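Local coordinates for salicylic acid-binding protein 2 (Nicotiana tabacum, PDB 1XKL) that hydrolyses methyl salicylate to salicylic acid and methanol as part of the signalling that activates systemic acquired resistance in tobacco, at residues 124-127 and 128-132; 184-188 and 189-193. All blocks are in the same frame, centred on the assembly; numbering follows the deposited sequence.

Contact 1: residues 124-127 and 128-132; sequences ERTP and AENWL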
loop_
_atom_site.group_PDB
_atom_site.type_symbol
_atom_site.label_atom_id
_atom_site.label_comp_id
_atom_site.label_asym_id
_atom_site.label_seq_id
_atom_site.Cartn_x
_atom_site.Cartn_y
_atom_site.Cartn_z
ATOM N N GLU A 124 28.424 25.676 8.453
ATOM C CA GLU A 124 29.868 25.710 8.247
ATOM C C GLU A 124 30.624 25.125 9.424
ATOM O O GLU A 124 31.771 24.708 9.278
ATOM C CB GLU A 124 30.329 27.141 7.979
ATOM C CG GLU A 124 30.115 27.566 6.538
ATOM C CD GLU A 124 30.232 29.056 6.343
ATOM O OE1 GLU A 124 31.253 29.642 6.771
ATOM O OE2 GLU A 124 29.303 29.647 5.753
ATOM N N ARG A 125 30.005 25.101 10.600
ATOM C CA ARG A 125 30.690 24.506 11.736
ATOM C C ARG A 125 29.934 23.291 12.242
ATOM O O ARG A 125 30.007 22.954 13.421
ATOM C CB ARG A 125 30.912 25.519 12.867
ATOM C CG ARG A 125 29.724 26.347 13.242
ATOM C CD ARG A 125 29.964 27.798 12.869
ATOM N NE ARG A 125 31.157 28.346 13.497
ATOM C CZ ARG A 125 31.549 29.610 13.368
ATOM N NH1 ARG A 125 30.828 30.441 12.631
ATOM N NH2 ARG A 125 32.664 30.043 13.971
ATOM N N THR A 126 29.226 22.638 11.324
ATOM C CA THR A 126 28.436 21.440 11.604
ATOM C C THR A 126 28.709 20.391 10.527
ATOM O O THR A 126 28.292 20.548 9.370
ATOM C CB THR A 126 26.914 21.774 11.625
ATOM O OG1 THR A 126 26.587 22.402 12.874
ATOM C CG2 THR A 126 26.068 20.514 11.440
ATOM N N PRO A 127 29.413 19.307 10.886
ATOM C CA PRO A 127 29.733 18.241 9.931
ATOM C C PRO A 127 28.518 17.536 9.341
ATOM O O PRO A 127 27.515 17.318 10.022
ATOM C CB PRO A 127 30.631 17.306 10.740
ATOM C CG PRO A 127 30.164 17.510 12.144
ATOM C CD PRO A 127 29.967 19.003 12.217
ATOM N N ALA A 128 28.617 17.181 8.064
ATOM C CA ALA A 128 27.525 16.518 7.369
ATOM C C ALA A 128 27.075 15.214 8.025
ATOM O O ALA A 128 26.050 14.648 7.638
ATOM C CB ALA A 128 27.917 16.263 5.919
ATOM N N GLU A 129 27.827 14.738 9.014
ATOM C CA GLU A 129 27.469 13.496 9.694
ATOM C C GLU A 129 26.659 13.729 10.958
ATOM O O GLU A 129 26.138 12.783 11.553
ATOM C CB GLU A 129 28.718 12.685 10.048
ATOM C CG GLU A 129 29.561 12.303 8.848
ATOM C CD GLU A 129 30.339 11.016 9.065
ATOM O OE1 GLU A 129 31.079 10.923 10.073
ATOM O OE2 GLU A 129 30.206 10.102 8.220
ATOM N N ASN A 130 26.558 14.985 11.376
ATOM C CA ASN A 130 25.793 15.301 12.571
ATOM C C ASN A 130 24.304 15.139 12.261
ATOM O O ASN A 130 23.485 15.044 13.173
ATOM C CB ASN A 130 26.068 16.737 13.026
ATOM C CG ASN A 130 25.678 16.976 14.480
ATOM O OD1 ASN A 130 26.260 16.381 15.390
ATOM N ND2 ASN A 130 24.690 17.844 14.706
ATOM N N TRP A 131 23.963 15.098 10.973
ATOM C CA TRP A 131 22.568 14.972 10.546
ATOM C C TRP A 131 21.997 13.562 10.631
ATOM O O TRP A 131 20.777 13.377 10.619
ATOM C CB TRP A 131 22.396 15.495 9.117
ATOM C CG TRP A 131 22.607 16.973 8.996
ATOM C CD1 TRP A 131 23.689 17.607 8.454
ATOM C CD2 TRP A 131 21.730 18.003 9.464
ATOM N NE1 TRP A 131 23.540 18.970 8.556
ATOM C CE2 TRP A 131 22.347 19.242 9.172
ATOM C CE3 TRP A 131 20.480 18.003 10.103
ATOM C CZ2 TRP A 131 21.759 20.469 9.496
ATOM C CZ3 TRP A 131 19.896 19.225 10.426
ATOM C CH2 TRP A 131 20.540 20.443 10.119
ATOM N N LEU A 132 22.882 12.576 10.706
ATOM C CA LEU A 132 22.482 11.180 10.798
ATOM C C LEU A 132 21.472 10.778 9.728
ATOM O O LEU A 132 21.742 10.892 8.535
ATOM C CB LEU A 132 21.915 10.883 12.192
ATOM C CG LEU A 132 22.881 11.013 13.374
ATOM C CD1 LEU A 132 22.197 10.568 14.654
ATOM C CD2 LEU A 132 24.118 10.175 13.124
#

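Contact 2: residues 184-188 and 189-193; sequences EDLSK and AKYFT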
loop_
_atom_site.group_PDB
_atom_site.type_symbol
_atom_site.label_atom_id
_atom_site.label_comp_id
_atom_site.label_asym_id
_atom_site.label_seq_id
_atom_site.Cartn_x
_atom_site.Cartn_y
_atom_site.Cartn_z
ATOM N N GLU A 184 17.352 29.090 0.573
ATOM C CA GLU A 184 17.162 29.805 -0.685
ATOM C C GLU A 184 16.528 31.176 -0.484
ATOM O O GLU A 184 17.103 32.195 -0.862
ATOM C CB GLU A 184 16.292 28.980 -1.641
ATOM C CG GLU A 184 16.079 29.648 -2.990
ATOM C CD GLU A 184 17.377 29.824 -3.762
ATOM O OE1 GLU A 184 17.421 30.683 -4.670
ATOM O OE2 GLU A 184 18.353 29.103 -3.459
ATOM N N ASP A 185 15.340 31.196 0.111
ATOM C CA ASP A 185 14.630 32.444 0.366
ATOM C C ASP A 185 15.451 33.399 1.231
ATOM O O ASP A 185 15.560 34.587 0.929
ATOM C CB ASP A 185 13.294 32.159 1.062
ATOM C CG ASP A 185 12.597 33.422 1.532
ATOM O OD1 ASP A 185 12.354 34.316 0.701
ATOM O OD2 ASP A 185 12.288 33.520 2.739
ATOM N N LEU A 186 16.037 32.870 2.296
ATOM C CA LEU A 186 16.818 33.684 3.220
ATOM C C LEU A 186 18.115 34.270 2.660
ATOM O O LEU A 186 18.653 35.228 3.213
ATOM C CB LEU A 186 17.119 32.882 4.491
ATOM C CG LEU A 186 15.887 32.544 5.340
ATOM C CD1 LEU A 186 16.283 31.662 6.509
ATOM C CD2 LEU A 186 15.248 33.836 5.841
ATOM N N SER A 187 18.612 33.706 1.564
ATOM C CA SER A 187 19.848 34.194 0.966
ATOM C C SER A 187 19.622 35.363 0.008
ATOM O O SER A 187 20.557 36.096 -0.318
ATOM C CB SER A 187 20.566 33.062 0.225
ATOM O OG SER A 187 19.818 32.630 -0.900
ATOM N N LYS A 188 18.382 35.546 -0.435
ATOM C CA LYS A 188 18.074 36.624 -1.365
ATOM C C LYS A 188 16.998 37.572 -0.861
ATOM O O LYS A 188 16.634 38.529 -1.544
ATOM C CB LYS A 188 17.661 36.039 -2.718
ATOM C CG LYS A 188 16.645 34.917 -2.615
ATOM C CD LYS A 188 16.226 34.390 -3.986
ATOM C CE LYS A 188 17.356 33.639 -4.695
ATOM N NZ LYS A 188 18.496 34.514 -5.105
ATOM N N ALA A 189 16.489 37.308 0.335
ATOM C CA ALA A 189 15.461 38.159 0.921
ATOM C C ALA A 189 15.956 38.775 2.231
ATOM O O ALA A 189 16.245 38.060 3.189
ATOM C CB ALA A 189 14.189 37.343 1.168
ATOM N N LYS A 190 16.058 40.102 2.262
ATOM C CA LYS A 190 16.504 40.809 3.457
ATOM C C LYS A 190 15.261 41.123 4.280
ATOM O O LYS A 190 14.389 41.880 3.846
ATOM C CB LYS A 190 17.220 42.104 3.080
ATOM C CG LYS A 190 18.011 42.733 4.219
ATOM C CD LYS A 190 19.148 41.823 4.662
ATOM C CE LYS A 190 19.996 42.503 5.724
ATOM N NZ LYS A 190 19.134 42.911 6.872
ATOM N N TYR A 191 15.192 40.556 5.480
ATOM C CA TYR A 191 14.028 40.729 6.339
ATOM C C TYR A 191 14.124 41.685 7.525
ATOM O O TYR A 191 13.285 42.571 7.700
ATOM C CB TYR A 191 13.607 39.364 6.880
ATOM C CG TYR A 191 12.930 38.446 5.891
ATOM C CD1 TYR A 191 11.664 38.740 5.390
ATOM C CD2 TYR A 191 13.518 37.237 5.521
ATOM C CE1 TYR A 191 10.992 37.845 4.552
ATOM C CE2 TYR A 191 12.857 36.337 4.686
ATOM C CZ TYR A 191 11.595 36.643 4.210
ATOM O OH TYR A 191 10.929 35.727 3.427
ATOM N N PHE A 192 15.144 41.482 8.342
ATOM C CA PHE A 192 15.333 42.241 9.568
ATOM C C PHE A 192 16.184 43.497 9.464
ATOM O O PHE A 192 17.176 43.525 8.744
ATOM C CB PHE A 192 15.938 41.298 10.599
ATOM C CG PHE A 192 15.549 39.866 10.383
ATOM C CD1 PHE A 192 14.228 39.462 10.566
ATOM C CD2 PHE A 192 16.492 38.926 9.992
ATOM C CE1 PHE A 192 13.847 38.142 10.349
ATOM C CE2 PHE A 192 16.125 37.600 9.770
ATOM C CZ PHE A 192 14.797 37.205 9.957
ATOM N N THR A 193 15.786 44.528 10.203
ATOM C CA THR A 193 16.514 45.790 10.223
ATOM C C THR A 193 16.764 46.188 11.676
ATOM O O THR A 193 16.042 45.765 12.578
ATOM C CB THR A 193 15.724 46.913 9.527
ATOM O OG1 THR A 193 14.566 47.233 10.303
ATOM C CG2 THR A 193 15.288 46.470 8.133
HETATM O O HOH W 1 15.304 41.319 -0.020
#

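Contact 1: residues 124-127 and 128-132
T126 turns its methyl CG2 opposite its own backbone N, which sends it toward N130 and W131. The indole of W131 leaves with CG opposite the carbonyl carbon (chi1 -67°), and this brings NE1 back beside T126. CG2 of T126 lies 4.1 Å from NE1 of W131 and 4.1 Å from CB of N130. Both side chains cross that of T126 at about a right angle. Both are loose van der Waals contacts, and only the one to CB of N130 is carbon on carbon.

The backbone is held by a type I beta turn from P127 to N130. Its bond runs from N130 N to P127 O, 2.9 Å long and nearly straight at 167°. The same carbonyl oxygen is 3.4 Å from CB of N130. A second type I turn, E129 to L132, overlaps the first and shares E129 and N130 with it.

The polar ends look elsewhere. N130 OD1 accepts from K159 NZ, a salicylate-binding residue, and T126 OG1 bonds to Y122 O. W131 belongs to the ligand pocket and touches the bound STH. The two turns lie at the surface, between helix 117-124 and strand 135-138. W131 packs on Y122 and N123 of that helix and meets F136 of that strand edge-to-face, while L132 rests on helix 153-160.

Contact 2: residues 184-188 and 189-193
A189, Y191 and L186 carry most of this contact, and D185 joins them. A189 is the first residue beyond 184-188. Its N bonds weakly to D185 O over 2.9 Å, with a bent angle of 120° at the hydrogen. Its CB sits 3.1 Å from the same D185 O and 3.6 Å from D185 OD1.

Y191 folds back toward the helix. Its CG stands opposite the carbonyl carbon (chi1 -74°), and the ring presents its edge to two helix side chains. OH donates to D185 OD2 over 2.7 Å, and OD2 receives it on its syn lone pair. OD2 lies in the plane of the ring, and the carboxylate is turned 67° from that plane. L55 N bonds to the same OD2, so two donors grip one oxygen of a buried acid and probably favour its charged form.

L186 meets the same ring edge with its CD2 methyl, 3.6 Å from CE2 of Y191. L186 also touches M85 of helix 83-93 and L55 of helix 55-67.

One water accepts from K190 N at 2.7 Å and gives a weak bond to K188 O. S115 OG is hydrogen-bonded to both A189 O and Y191 N. Here the chain passes from helix 183-188 into the loop that leads to strand 202-207 of the central parallel sheet of the alpha/beta hydrolase fold.

Overall arrangement
Contacts 1 and 2 follow one another along the chain, and both belong to the same alpha/beta hydrolase fold. Their centres are 23 Å apart. Their nearest atoms stay about 11 Å from each other, so they do not touch. Contact 1 is the one at the pocket: the W131 side chain is about 4 Å from the bound STH, and that of N130 is about 8 Å from the side chain of D210, the charge-relay aspartate. Contact 2 stands further back. The L186 side chain is about 9 Å from STH and about 11 Å from that of A13, a salicylate-binding residue.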